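Long-range contacts in BH0493 protein (PDB 2PNK), which probably catalyses the interconversion of uronates and their keto isomers, as a zinc-binding uronate isomerase of the amidohydrolase superfamily: residues K13-V18 with I374-I379; Q75-W80 with D112-R117; L175-E180 with S235-I240; M221-P226 with F256-G261. All blocks are in the same frame, centred on the assembly; numbering follows the deposited sequence. Where two conformers were deposited one is given.

Contact 1 (K13-V18 with I374-I379); sequences KVKNAV and IAEVLI
Val14 and Val18, one helical turn apart on helix 7-20, both meet Ala375 and Leu378 of helix 362-387, and Val14 also meets Ile379. At chi1 178° the CG1 branch of Val14 points away from the amide nitrogen and lies on Leu378 CB at 3.8 Å, while Val14 CB meets Ile379 CG1 at 3.8 Å. Val18 uses the other branch, CG2, which reaches Leu378 CD1 at 3.9 Å. Ala375 suits the middle of this seam because its single methyl leaves room for both valines, and the backbones come nearest here, Lys15 CA lying 5.7 Å from Ala375 CA.

The polar contact is looser. Lys15 starts out beside the interface and its extended chain runs past Ile379 CD1 toward Glu376. Its NZ stands 3.8 Å from Glu376 OE2, a long and doubtful salt bridge made by one of two Glu376 conformers; no hydrogen bond joins the two segments.

Helix 394-413 closes over the seam, Ile397 touching Val14 and Val401 touching Leu378. The axes are 9.2 Å apart at closest approach and cross at 138°, nearer antiparallel than parallel: plain aliphatic helix-to-helix packing that joins the N-terminal helix 7-20 to the long helix 362-387.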
loop_
_atom_site.group_PDB
_atom_site.type_symbol
_atom_site.label_atom_id
_atom_site.label_comp_id
_atom_site.label_asym_id
_atom_site.label_seq_id
_atom_site.Cartn_x
_atom_site.Cartn_y
_atom_site.Cartn_z
ATOM N N LYS A 13 -24.963 -10.417 15.178
ATOM C CA LYS A 13 -24.866 -9.570 16.342
ATOM C C LYS A 13 -24.089 -8.287 16.077
ATOM O O LYS A 13 -24.497 -7.204 16.513
ATOM C CB LYS A 13 -24.270 -10.375 17.483
ATOM C CG LYS A 13 -25.293 -11.405 18.026
ATOM C CD LYS A 13 -24.859 -11.930 19.397
ATOM C CE LYS A 13 -25.681 -13.121 19.835
ATOM N NZ LYS A 13 -26.960 -12.618 20.385
ATOM N N VAL A 14 -22.957 -8.404 15.388
ATOM C CA VAL A 14 -22.160 -7.231 15.077
ATOM C C VAL A 14 -22.895 -6.321 14.107
ATOM O O VAL A 14 -22.939 -5.110 14.325
ATOM C CB VAL A 14 -20.783 -7.570 14.523
ATOM C CG1 VAL A 14 -20.038 -6.279 14.170
ATOM C CG2 VAL A 14 -19.987 -8.425 15.535
ATOM N N LYS A 15 -23.456 -6.885 13.041
ATOM C CA LYS A 15 -24.125 -6.079 12.040
ATOM C C LYS A 15 -25.295 -5.350 12.666
ATOM O O LYS A 15 -25.500 -4.181 12.376
ATOM C CB LYS A 15 -24.586 -6.904 10.833
ATOM C CG LYS A 15 -23.494 -7.375 9.942
ATOM C CD LYS A 15 -24.010 -8.401 8.898
ATOM C CE LYS A 15 -22.834 -9.038 8.164
ATOM N NZ LYS A 15 -23.218 -10.208 7.315
ATOM N N ASN A 16 -26.030 -6.023 13.559
ATOM C CA ASN A 16 -27.093 -5.398 14.330
ATOM C C ASN A 16 -26.573 -4.264 15.241
ATOM O O ASN A 16 -27.161 -3.181 15.293
ATOM C CB ASN A 16 -27.842 -6.427 15.215
ATOM C CG ASN A 16 -28.757 -7.371 14.420
ATOM O OD1 ASN A 16 -29.178 -7.070 13.309
ATOM N ND2 ASN A 16 -29.078 -8.512 15.017
ATOM N N ALA A 17 -25.489 -4.517 15.967
ATOM C CA ALA A 17 -24.915 -3.507 16.857
ATOM C C ALA A 17 -24.508 -2.271 16.054
ATOM O O ALA A 17 -24.820 -1.154 16.444
ATOM C CB ALA A 17 -23.721 -4.049 17.597
ATOM N N VAL A 18 -23.831 -2.504 14.926
ATOM C CA VAL A 18 -23.297 -1.420 14.092
ATOM C C VAL A 18 -24.458 -0.626 13.495
ATOM O O VAL A 18 -24.473 0.603 13.550
ATOM C CB VAL A 18 -22.353 -1.953 13.002
ATOM C CG1 VAL A 18 -22.043 -0.903 11.879
ATOM C CG2 VAL A 18 -21.041 -2.452 13.631
ATOM N N ILE A 374 -16.873 -1.671 8.077
ATOM C CA ILE A 374 -16.423 -1.699 9.476
ATOM C C ILE A 374 -16.986 -2.893 10.255
ATOM O O ILE A 374 -16.272 -3.503 11.059
ATOM C CB ILE A 374 -16.722 -0.335 10.210
ATOM C CG1 ILE A 374 -15.959 0.787 9.485
ATOM C CG2 ILE A 374 -16.322 -0.411 11.684
ATOM C CD1 ILE A 374 -16.510 2.209 9.703
ATOM N N ALA A 375 -18.250 -3.237 10.001
ATOM C CA ALA A 375 -18.873 -4.442 10.593
ATOM C C ALA A 375 -18.029 -5.682 10.265
ATOM O O ALA A 375 -17.696 -6.462 11.135
ATOM C CB ALA A 375 -20.278 -4.614 10.045
ATOM N N GLU A 376 -17.628 -5.828 9.011
ATOM C CA GLU A 376 -16.864 -7.003 8.605
ATOM C C GLU A 376 -15.474 -7.032 9.238
ATOM O O GLU A 376 -14.958 -8.107 9.546
ATOM C CB GLU A 376 -16.745 -7.091 7.083
ATOM C CG GLU A 376 -18.087 -7.188 6.305
ATOM C CD GLU A 376 -18.880 -8.469 6.548
ATOM O OE1 GLU A 376 -18.349 -9.405 7.178
ATOM O OE2 GLU A 376 -20.054 -8.533 6.109
ATOM N N VAL A 377 -14.846 -5.860 9.403
ATOM C CA VAL A 377 -13.553 -5.826 10.120
ATOM C C VAL A 377 -13.750 -6.278 11.574
ATOM O O VAL A 377 -13.021 -7.127 12.079
ATOM C CB VAL A 377 -12.907 -4.472 10.096
ATOM C CG1 VAL A 377 -11.674 -4.452 10.958
ATOM C CG2 VAL A 377 -12.589 -4.049 8.624
ATOM N N LEU A 378 -14.756 -5.727 12.219
ATOM C CA LEU A 378 -15.117 -6.133 13.587
ATOM C C LEU A 378 -15.402 -7.637 13.697
ATOM O O LEU A 378 -14.901 -8.296 14.600
ATOM C CB LEU A 378 -16.351 -5.329 14.042
ATOM C CG LEU A 378 -16.091 -3.875 14.449
ATOM C CD1 LEU A 378 -17.363 -3.042 14.623
ATOM C CD2 LEU A 378 -15.274 -3.891 15.763
ATOM N N ILE A 379 -16.209 -8.178 12.795
ATOM C CA ILE A 379 -16.468 -9.616 12.784
ATOM C C ILE A 379 -15.155 -10.416 12.750
ATOM O O ILE A 379 -14.981 -11.335 13.521
ATOM C CB ILE A 379 -17.438 -10.030 11.622
ATOM C CG1 ILE A 379 -18.823 -9.421 11.871
ATOM C CG2 ILE A 379 -17.550 -11.545 11.521
ATOM C CD1 ILE A 379 -19.792 -9.320 10.674
#

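Contact 2 (Q75-W80 with D112-R117); sequences QADLIW and DLQVYR
Asp77 and Arg117 form the salt bridge between helix 72-85 and helix 113-121. Both terminal nitrogens of the guanidinium converge on one oxygen: Arg117 NH1 and NH2 each lie 3.0 Å from Asp77 OD1. The acceptor lies near the guanidinium plane, but the carboxylate is turned 65° from that plane. NH1 meets OD1 on the syn side, near the carboxylate plane, whereas NH2 comes from above it. Both bonds are bent, as expected when two donors of one group share one atom. Arg117 reaches across with its chain extended from CG to NE, and NE makes a further salt bridge to Asp44.

Apolar contacts lie beside this pair. Leu113 CD2 lies 4.0 Å from the centroid of the five-membered ring of Trp80, over its face, a CH-pi contact. A chi1 of -177° swings the indole away from the Trp80 amide nitrogen and across to Leu113, and brings its CH2 to the edge of the Tyr116 ring, 3.9 Å from CE2. Ala76 is small enough to admit the guanidinium edge, with CB 3.5 Å from Arg117 NH2. Tyr116 turns its hydroxyl to the carbonyl of Asp107.

An asparagine in place of Asp77 would probably leave Arg117 without this charged mate and its guanidinium less firmly fixed. The chemistry implies that Asp77 and Asp44 together probably offset the charge of Arg117 in this largely buried interface, where Arg73 close by adds positive charge.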
loop_
_atom_site.group_PDB
_atom_site.type_symbol
_atom_site.label_atom_id
_atom_site.label_comp_id
_atom_site.label_asym_id
_atom_site.label_seq_id
_atom_site.Cartn_x
_atom_site.Cartn_y
_atom_site.Cartn_z
ATOM N N GLN A 75 -27.095 20.133 -15.600
ATOM C CA GLN A 75 -25.874 19.491 -15.148
ATOM C C GLN A 75 -26.206 18.068 -14.671
ATOM O O GLN A 75 -25.565 17.102 -15.087
ATOM C CB GLN A 75 -25.210 20.313 -14.028
ATOM C CG GLN A 75 -24.520 21.581 -14.526
ATOM C CD GLN A 75 -24.044 22.504 -13.424
ATOM O OE1 GLN A 75 -24.323 22.293 -12.249
ATOM N NE2 GLN A 75 -23.330 23.549 -13.809
ATOM N N ALA A 76 -27.216 17.957 -13.807
ATOM C CA ALA A 76 -27.654 16.672 -13.252
ATOM C C ALA A 76 -28.083 15.673 -14.345
ATOM O O ALA A 76 -27.748 14.472 -14.275
ATOM C CB ALA A 76 -28.781 16.904 -12.229
ATOM N N ASP A 77 -28.814 16.166 -15.341
ATOM C CA ASP A 77 -29.261 15.368 -16.503
ATOM C C ASP A 77 -28.080 14.802 -17.288
ATOM O O ASP A 77 -28.053 13.609 -17.612
ATOM C CB ASP A 77 -30.114 16.229 -17.434
ATOM C CG ASP A 77 -31.527 16.475 -16.896
ATOM O OD1 ASP A 77 -31.990 15.699 -16.042
ATOM O OD2 ASP A 77 -32.184 17.440 -17.347
ATOM N N LEU A 78 -27.103 15.664 -17.588
ATOM C CA LEU A 78 -25.899 15.240 -18.302
ATOM C C LEU A 78 -25.177 14.153 -17.527
ATOM O O LEU A 78 -24.787 13.117 -18.072
ATOM C CB LEU A 78 -24.944 16.420 -18.505
ATOM C CG LEU A 78 -23.665 16.126 -19.320
ATOM C CD1 LEU A 78 -24.019 16.012 -20.802
ATOM C CD2 LEU A 78 -22.599 17.189 -19.097
ATOM N N ILE A 79 -24.980 14.408 -16.244
ATOM C CA ILE A 79 -24.234 13.486 -15.399
ATOM C C ILE A 79 -24.942 12.128 -15.296
ATOM O O ILE A 79 -24.307 11.065 -15.386
ATOM C CB ILE A 79 -24.007 14.108 -14.009
ATOM C CG1 ILE A 79 -22.987 15.267 -14.107
ATOM C CG2 ILE A 79 -23.518 13.053 -13.041
ATOM C CD1 ILE A 79 -22.593 15.856 -12.767
ATOM N N TRP A 80 -26.261 12.166 -15.151
ATOM C CA TRP A 80 -27.071 10.941 -15.101
ATOM C C TRP A 80 -26.877 10.138 -16.397
ATOM O O TRP A 80 -26.512 8.963 -16.354
ATOM C CB TRP A 80 -28.538 11.321 -14.904
ATOM C CG TRP A 80 -29.495 10.177 -14.754
ATOM C CD1 TRP A 80 -30.352 9.709 -15.704
ATOM C CD2 TRP A 80 -29.728 9.391 -13.577
ATOM N NE1 TRP A 80 -31.100 8.675 -15.199
ATOM C CE2 TRP A 80 -30.735 8.449 -13.901
ATOM C CE3 TRP A 80 -29.180 9.380 -12.291
ATOM C CZ2 TRP A 80 -31.208 7.507 -12.991
ATOM C CZ3 TRP A 80 -29.661 8.433 -11.365
ATOM C CH2 TRP A 80 -30.656 7.506 -11.727
ATOM N N ASP A 112 -36.216 6.665 -13.099
ATOM C CA ASP A 112 -37.144 7.751 -13.401
ATOM C C ASP A 112 -36.724 9.000 -12.632
ATOM O O ASP A 112 -37.300 9.347 -11.606
ATOM C CB ASP A 112 -38.569 7.348 -13.049
ATOM C CG ASP A 112 -39.618 8.251 -13.683
ATOM O OD1 ASP A 112 -39.291 9.313 -14.277
ATOM O OD2 ASP A 112 -40.788 7.883 -13.555
ATOM N N LEU A 113 -35.700 9.663 -13.154
ATOM C CA LEU A 113 -35.142 10.859 -12.530
ATOM C C LEU A 113 -36.199 11.949 -12.282
ATOM O O LEU A 113 -36.132 12.647 -11.270
ATOM C CB LEU A 113 -34.019 11.408 -13.400
ATOM C CG LEU A 113 -33.157 12.568 -12.920
ATOM C CD1 LEU A 113 -32.537 12.315 -11.526
ATOM C CD2 LEU A 113 -32.064 12.766 -13.972
ATOM N N GLN A 114 -37.175 12.095 -13.181
ATOM C CA GLN A 114 -38.224 13.104 -12.969
ATOM C C GLN A 114 -39.093 12.774 -11.764
ATOM O O GLN A 114 -39.457 13.672 -11.010
ATOM C CB GLN A 114 -39.107 13.298 -14.203
ATOM C CG GLN A 114 -38.373 13.830 -15.438
ATOM C CD GLN A 114 -37.491 15.077 -15.197
ATOM O OE1 GLN A 114 -37.786 15.948 -14.365
ATOM N NE2 GLN A 114 -36.409 15.164 -15.962
ATOM N N VAL A 115 -39.407 11.497 -11.559
ATOM C CA VAL A 115 -40.176 11.108 -10.382
ATOM C C VAL A 115 -39.353 11.295 -9.107
ATOM O O VAL A 115 -39.893 11.756 -8.104
ATOM C CB VAL A 115 -40.779 9.701 -10.511
ATOM C CG1 VAL A 115 -41.183 9.137 -9.149
ATOM C CG2 VAL A 115 -41.990 9.785 -11.405
ATOM N N TYR A 116 -38.055 10.988 -9.147
ATOM C CA TYR A 116 -37.190 11.226 -7.983
ATOM C C TYR A 116 -37.226 12.686 -7.571
ATOM O O TYR A 116 -37.358 13.016 -6.405
ATOM C CB TYR A 116 -35.738 10.837 -8.259
ATOM C CG TYR A 116 -35.533 9.438 -8.780
ATOM C CD1 TYR A 116 -36.434 8.409 -8.493
ATOM C CD2 TYR A 116 -34.408 9.133 -9.542
ATOM C CE1 TYR A 116 -36.218 7.119 -8.974
ATOM C CE2 TYR A 116 -34.192 7.859 -10.028
ATOM C CZ TYR A 116 -35.088 6.855 -9.739
ATOM O OH TYR A 116 -34.845 5.594 -10.228
ATOM N N ARG A 117 -37.151 13.564 -8.562
ATOM C CA ARG A 117 -37.211 14.989 -8.313
ATOM C C ARG A 117 -38.505 15.417 -7.605
ATOM O O ARG A 117 -38.491 16.299 -6.756
ATOM C CB ARG A 117 -37.020 15.731 -9.616
ATOM C CG ARG A 117 -35.579 15.646 -10.116
ATOM C CD ARG A 117 -35.444 16.193 -11.536
ATOM N NE ARG A 117 -34.037 16.437 -11.831
ATOM C CZ ARG A 117 -33.480 16.426 -13.035
ATOM N NH1 ARG A 117 -34.186 16.160 -14.112
ATOM N NH2 ARG A 117 -32.183 16.638 -13.147
#

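Contact 3 (L175-E180 with S235-I240); sequences LLNEYE and SNRGRI. With GOL (glycerol), chain P.
Asn236 ND2 is shared between Glu180 OE1, at 3.0 Å, and O1 of a glycerol probably left from crystallisation, at 2.9 Å. It meets the Glu180 oxygen from above the carboxylate plane. An amide suits this place because its NH2 can donate to Glu180; the glycerol is a chance second acceptor, and its O2 donates in turn to the carbonyl O of Asn177.

Arg237 NH1 donates to Asn177 OD1 at 2.7 Å, from above the carbonyl plane, with amide and guanidinium planes 83° apart. The bend at chi3 (66°) brings NH1 round to this oxygen, while Arg237 CB packs on the carbonyl O of Leu176. Asn177 ND2 is held by the carbonyl of Ser224. A leucine in place of Arg237 would probably leave Asn177 OD1 without this donor and its amide more loosely held.

Ile240 fills the apolar side. Its CD1 lies over one face of the Tyr179 ring, 4.0 Å from the centroid in a CH-pi contact, and also covers Leu175 O, a buried carbonyl with no polar partner in the model. Its CG2, the beta branch, packs tightly on Leu176 CD2 at 3.5 Å.

Ser235, the N-cap of helix 236-252, accepts from Gly238 N through OG. The arrangement is typical of helices packed outside a beta/alpha barrel: the start of helix 236-252 lies against helices 173-177 and 179-188, which follow strand 170-171.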
loop_
_atom_site.group_PDB
_atom_site.type_symbol
_atom_site.label_atom_id
_atom_site.label_comp_id
_atom_site.label_asym_id
_atom_site.label_seq_id
_atom_site.Cartn_x
_atom_site.Cartn_y
_atom_site.Cartn_z
ATOM N N LEU A 175 -6.936 32.026 7.360
ATOM C CA LEU A 175 -6.035 32.646 8.318
ATOM C C LEU A 175 -4.652 31.992 8.250
ATOM O O LEU A 175 -3.611 32.659 8.211
ATOM C CB LEU A 175 -6.608 32.519 9.741
ATOM C CG LEU A 175 -5.757 33.078 10.880
ATOM C CD1 LEU A 175 -5.809 34.632 10.914
ATOM C CD2 LEU A 175 -6.202 32.475 12.229
ATOM N N LEU A 176 -4.626 30.672 8.233
ATOM C CA LEU A 176 -3.339 29.959 8.283
ATOM C C LEU A 176 -2.602 29.828 6.958
ATOM O O LEU A 176 -1.374 29.883 6.945
ATOM C CB LEU A 176 -3.517 28.566 8.919
ATOM C CG LEU A 176 -3.917 28.506 10.401
ATOM C CD1 LEU A 176 -4.063 27.040 10.806
ATOM C CD2 LEU A 176 -2.883 29.151 11.258
ATOM N N ASN A 177 -3.322 29.593 5.864
ATOM C CA ASN A 177 -2.696 29.296 4.595
ATOM C C ASN A 177 -2.641 30.525 3.662
ATOM O O ASN A 177 -1.880 30.518 2.673
ATOM C CB ASN A 177 -3.458 28.168 3.875
ATOM C CG ASN A 177 -3.506 26.866 4.644
ATOM O OD1 ASN A 177 -2.584 26.511 5.371
ATOM N ND2 ASN A 177 -4.593 26.123 4.461
ATOM N N GLU A 178 -3.429 31.559 3.971
ATOM C CA GLU A 178 -3.575 32.734 3.127
ATOM C C GLU A 178 -3.480 34.046 3.928
ATOM O O GLU A 178 -4.143 35.016 3.594
ATOM C CB GLU A 178 -4.911 32.682 2.380
ATOM C CG GLU A 178 -5.019 31.526 1.408
ATOM C CD GLU A 178 -6.452 31.324 0.913
ATOM O OE1 GLU A 178 -6.856 32.084 0.003
ATOM O OE2 GLU A 178 -7.161 30.413 1.432
ATOM N N TYR A 179 -2.641 34.059 4.965
ATOM C CA TYR A 179 -2.585 35.182 5.919
ATOM C C TYR A 179 -2.378 36.523 5.251
ATOM O O TYR A 179 -3.074 37.488 5.553
ATOM C CB TYR A 179 -1.470 34.960 6.942
ATOM C CG TYR A 179 -1.458 36.022 8.026
ATOM C CD1 TYR A 179 -2.562 36.209 8.861
ATOM C CD2 TYR A 179 -0.357 36.860 8.195
ATOM C CE1 TYR A 179 -2.554 37.195 9.836
ATOM C CE2 TYR A 179 -0.350 37.851 9.167
ATOM C CZ TYR A 179 -1.447 38.009 9.986
ATOM O OH TYR A 179 -1.423 38.987 10.959
ATOM N N GLU A 180 -1.461 36.575 4.296
ATOM C CA GLU A 180 -1.114 37.837 3.666
ATOM C C GLU A 180 -2.320 38.454 2.959
ATOM O O GLU A 180 -2.448 39.675 2.908
ATOM C CB GLU A 180 0.086 37.669 2.708
ATOM C CG GLU A 180 1.028 38.844 2.712
ATOM C CD GLU A 180 1.791 38.984 4.026
ATOM O OE1 GLU A 180 2.565 38.042 4.398
ATOM O OE2 GLU A 180 1.610 40.043 4.671
ATOM N N SER A 235 7.253 30.871 8.772
ATOM C CA SER A 235 6.273 31.309 7.799
ATOM C C SER A 235 5.115 31.898 8.581
ATOM O O SER A 235 5.053 31.777 9.818
ATOM C CB SER A 235 5.766 30.115 6.986
ATOM O OG SER A 235 5.140 29.184 7.867
ATOM N N ASN A 236 4.174 32.517 7.873
ATOM C CA ASN A 236 2.957 33.034 8.522
ATOM C C ASN A 236 2.168 31.925 9.178
ATOM O O ASN A 236 1.678 32.090 10.294
ATOM C CB ASN A 236 2.083 33.782 7.522
ATOM C CG ASN A 236 2.652 35.114 7.155
ATOM O OD1 ASN A 236 3.168 35.820 8.015
ATOM N ND2 ASN A 236 2.509 35.501 5.902
ATOM N N ARG A 237 2.054 30.783 8.499
ATOM C CA ARG A 237 1.388 29.609 9.092
ATOM C C ARG A 237 2.087 29.115 10.359
ATOM O O ARG A 237 1.455 28.897 11.397
ATOM C CB ARG A 237 1.254 28.484 8.067
ATOM C CG ARG A 237 0.545 27.239 8.618
ATOM C CD ARG A 237 0.011 26.392 7.559
ATOM N NE ARG A 237 1.117 25.818 6.773
ATOM C CZ ARG A 237 1.059 25.554 5.476
ATOM N NH1 ARG A 237 -0.025 25.847 4.768
ATOM N NH2 ARG A 237 2.116 25.030 4.879
ATOM N N GLY A 238 3.400 28.962 10.295
ATOM C CA GLY A 238 4.144 28.452 11.412
ATOM C C GLY A 238 4.048 29.319 12.648
ATOM O O GLY A 238 3.915 28.808 13.764
ATOM N N ARG A 239 4.092 30.627 12.425
ATOM C CA ARG A 239 4.051 31.607 13.479
ATOM C C ARG A 239 2.659 31.705 14.076
ATOM O O ARG A 239 2.550 31.854 15.263
ATOM C CB ARG A 239 4.513 32.975 12.975
ATOM C CG ARG A 239 6.007 33.028 12.668
ATOM C CD ARG A 239 6.500 34.430 12.283
ATOM N NE ARG A 239 6.097 34.809 10.936
ATOM C CZ ARG A 239 6.887 34.787 9.866
ATOM N NH1 ARG A 239 8.159 34.423 9.961
ATOM N NH2 ARG A 239 6.395 35.144 8.680
ATOM N N ILE A 240 1.612 31.671 13.253
ATOM C CA ILE A 240 0.257 31.724 13.789
ATOM C C ILE A 240 -0.047 30.491 14.638
ATOM O O ILE A 240 -0.633 30.602 15.727
ATOM C CB ILE A 240 -0.819 31.943 12.700
ATOM C CG1 ILE A 240 -0.680 33.331 12.056
ATOM C CG2 ILE A 240 -2.213 31.863 13.306
ATOM C CD1 ILE A 240 -1.332 33.416 10.694
HETATM C C1 GOL P . 1.190 33.935 2.760
HETATM O O1 GOL P . 0.799 34.023 4.110
HETATM C C2 GOL P . -0.030 33.568 1.909
HETATM O O2 GOL P . 0.299 32.393 1.184
HETATM C C3 GOL P . -0.468 34.674 0.927
HETATM O O3 GOL P . -1.826 35.091 1.068
#

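Contact 4 (M221-P226 with F256-G261); sequences MAVSLP and FAMMIG
Val223, Leu225, Phe256, Met258 and Ile260 form the apolar centre on one face of two parallel strands. Val223 places CG1 between its backbone N and carbonyl carbon (chi1 63°), and from there the methyl reaches Phe256 CE1 at 3.7 Å. The Phe256 ring has Met258 CG over one face, toward its rim. Leu225 CD1 lies between two neighbours on the other strand, 4.0 Å from both Met258 CB and Ile260 CG1. Branched and long apolar chains suit this face, which the helices cover. Met221, Met258 and Met259 are selenomethionines in this crystal.

On the other face Ala222, Ala257 and Ser224 are small, with Met259 the exception. Ala222 CB meets Ala257 CB at 4.0 Å. In one of its two conformers the Met259 side chain comes about 4 Å from that of His27 and about 5 Å from that of Asp356, residues that bind zinc in a structure of this protein, though none is bound to this chain. This face thus turns toward the metal site.

The backbones supply the polar edge with five hydrogen bonds in the parallel pattern. Ala257 N to Met221 O is the shortest, 2.7 Å and nearly straight; Leu225 N to Met259 O is 2.9 Å, its donor tilted from the carbonyl plane. Gly261 N closes the series on Leu225 O at 2.8 Å, and its backbone angles (phi 124°, psi 4°) would jam a side chain against the preceding carbonyl.

Helix 236-252 makes the crossover of this beta-alpha-beta unit, covering the apolar face through Leu245 on Phe256 and Arg237 on Leu225, while strand 297-301 continues the sheet beyond 256-263 and strand 170-171 pairs with 221-225.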
loop_
_atom_site.group_PDB
_atom_site.type_symbol
_atom_site.label_atom_id
_atom_site.label_comp_id
_atom_site.label_asym_id
_atom_site.label_seq_id
_atom_site.Cartn_x
_atom_site.Cartn_y
_atom_site.Cartn_z
HETATM N N MSE A 221 -10.889 23.168 16.354
HETATM C CA MSE A 221 -10.517 24.129 15.307
HETATM C C MSE A 221 -9.741 23.367 14.226
HETATM O O MSE A 221 -8.990 22.438 14.543
HETATM C CB MSE A 221 -9.637 25.242 15.879
HETATM C CG MSE A 221 -10.351 26.222 16.808
HETATM SE SE MSE A 221 -9.056 27.547 17.445
HETATM C CE MSE A 221 -8.228 26.481 18.849
ATOM N N ALA A 222 -9.941 23.736 12.959
ATOM C CA ALA A 222 -9.506 22.912 11.821
ATOM C C ALA A 222 -8.789 23.652 10.717
ATOM O O ALA A 222 -9.043 24.831 10.477
ATOM C CB ALA A 222 -10.713 22.180 11.205
ATOM N N VAL A 223 -7.882 22.928 10.042
ATOM C CA VAL A 223 -7.221 23.420 8.845
ATOM C C VAL A 223 -6.882 22.256 7.907
ATOM O O VAL A 223 -6.577 21.167 8.360
ATOM C CB VAL A 223 -5.928 24.238 9.185
ATOM C CG1 VAL A 223 -4.870 23.361 9.883
ATOM C CG2 VAL A 223 -5.348 24.894 7.936
ATOM N N SER A 224 -6.948 22.502 6.594
ATOM C CA SER A 224 -6.415 21.569 5.612
ATOM C C SER A 224 -5.071 22.053 5.126
ATOM O O SER A 224 -4.894 23.237 4.885
ATOM C CB SER A 224 -7.361 21.425 4.434
ATOM O OG SER A 224 -8.645 21.071 4.925
ATOM N N LEU A 225 -4.135 21.117 4.938
ATOM C CA LEU A 225 -2.750 21.462 4.771
ATOM C C LEU A 225 -2.137 20.703 3.615
ATOM O O LEU A 225 -2.461 19.524 3.418
ATOM C CB LEU A 225 -1.975 21.074 6.043
ATOM C CG LEU A 225 -2.381 21.843 7.307
ATOM C CD1 LEU A 225 -1.770 21.186 8.582
ATOM C CD2 LEU A 225 -2.000 23.325 7.242
ATOM N N PRO A 226 -1.189 21.345 2.897
ATOM C CA PRO A 226 -0.575 20.708 1.763
ATOM C C PRO A 226 0.420 19.624 2.142
ATOM O O PRO A 226 0.833 19.503 3.303
ATOM C CB PRO A 226 0.157 21.862 1.077
ATOM C CG PRO A 226 0.518 22.750 2.170
ATOM C CD PRO A 226 -0.642 22.697 3.112
ATOM N N PHE A 256 -6.978 20.535 17.962
ATOM C CA PHE A 256 -6.600 21.127 16.688
ATOM C C PHE A 256 -6.665 20.019 15.655
ATOM O O PHE A 256 -5.917 19.042 15.766
ATOM C CB PHE A 256 -5.181 21.688 16.801
ATOM C CG PHE A 256 -4.646 22.335 15.565
ATOM C CD1 PHE A 256 -5.455 23.000 14.662
ATOM C CD2 PHE A 256 -3.273 22.328 15.331
ATOM C CE1 PHE A 256 -4.897 23.602 13.533
ATOM C CE2 PHE A 256 -2.741 22.922 14.227
ATOM C CZ PHE A 256 -3.553 23.563 13.326
ATOM N N ALA A 257 -7.576 20.170 14.675
ATOM C CA ALA A 257 -7.773 19.167 13.625
ATOM C C ALA A 257 -6.947 19.534 12.397
ATOM O O ALA A 257 -7.022 20.647 11.890
ATOM C CB ALA A 257 -9.268 19.027 13.277
HETATM N N MSE A 258 -6.110 18.610 11.939
HETATM C CA MSE A 258 -5.343 18.826 10.733
HETATM C C MSE A 258 -5.671 17.755 9.675
HETATM O O MSE A 258 -5.559 16.562 9.914
HETATM C CB MSE A 258 -3.844 18.800 11.023
HETATM C CG MSE A 258 -3.397 19.855 12.002
HETATM SE SE MSE A 258 -1.480 19.776 12.383
HETATM C CE MSE A 258 -1.581 18.363 13.398
HETATM N N MSE A 259 -6.062 18.213 8.498
HETATM C CA MSE A 259 -6.329 17.327 7.382
HETATM C C MSE A 259 -5.213 17.574 6.364
HETATM O O MSE A 259 -5.211 18.573 5.685
HETATM C CB MSE A 259 -7.711 17.633 6.837
HETATM C CG MSE A 259 -8.673 18.002 7.943
HETATM SE SE MSE A 259 -10.477 17.842 7.445
HETATM C CE MSE A 259 -10.490 19.065 6.138
ATOM N N ILE A 260 -4.267 16.649 6.291
ATOM C CA ILE A 260 -3.012 16.869 5.610
ATOM C C ILE A 260 -2.918 16.091 4.283
ATOM O O ILE A 260 -3.238 14.908 4.231
ATOM C CB ILE A 260 -1.844 16.487 6.575
ATOM C CG1 ILE A 260 -1.959 17.248 7.911
ATOM C CG2 ILE A 260 -0.460 16.764 5.955
ATOM C CD1 ILE A 260 -0.936 16.778 8.970
ATOM N N GLY A 261 -2.450 16.768 3.228
ATOM C CA GLY A 261 -2.082 16.151 1.960
ATOM C C GLY A 261 -2.773 16.688 0.737
ATOM O O GLY A 261 -2.564 16.175 -0.344
#

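Contact 4 lies closest to the centre of the chain and is the only strand pairing: backbone hydrogen bonds dominate, with apolar residues on one face and the zinc-site side on the other. Contact 3 shares helix 236-252 with the beta-alpha-beta unit of contact 4 and touches that contact, Leu176 packing on Val223; being partly buried, it mixes amide and guanidinium bonds with aliphatic packing. Contacts 1 and 2 are buried helix pairs farther from contact 4, their centres 30 and 35 Å from its own. Contact 1 is almost wholly aliphatic with a long, doubtful ion pair at its margin, whereas contact 2 has a close salt bridge beside aromatic rings.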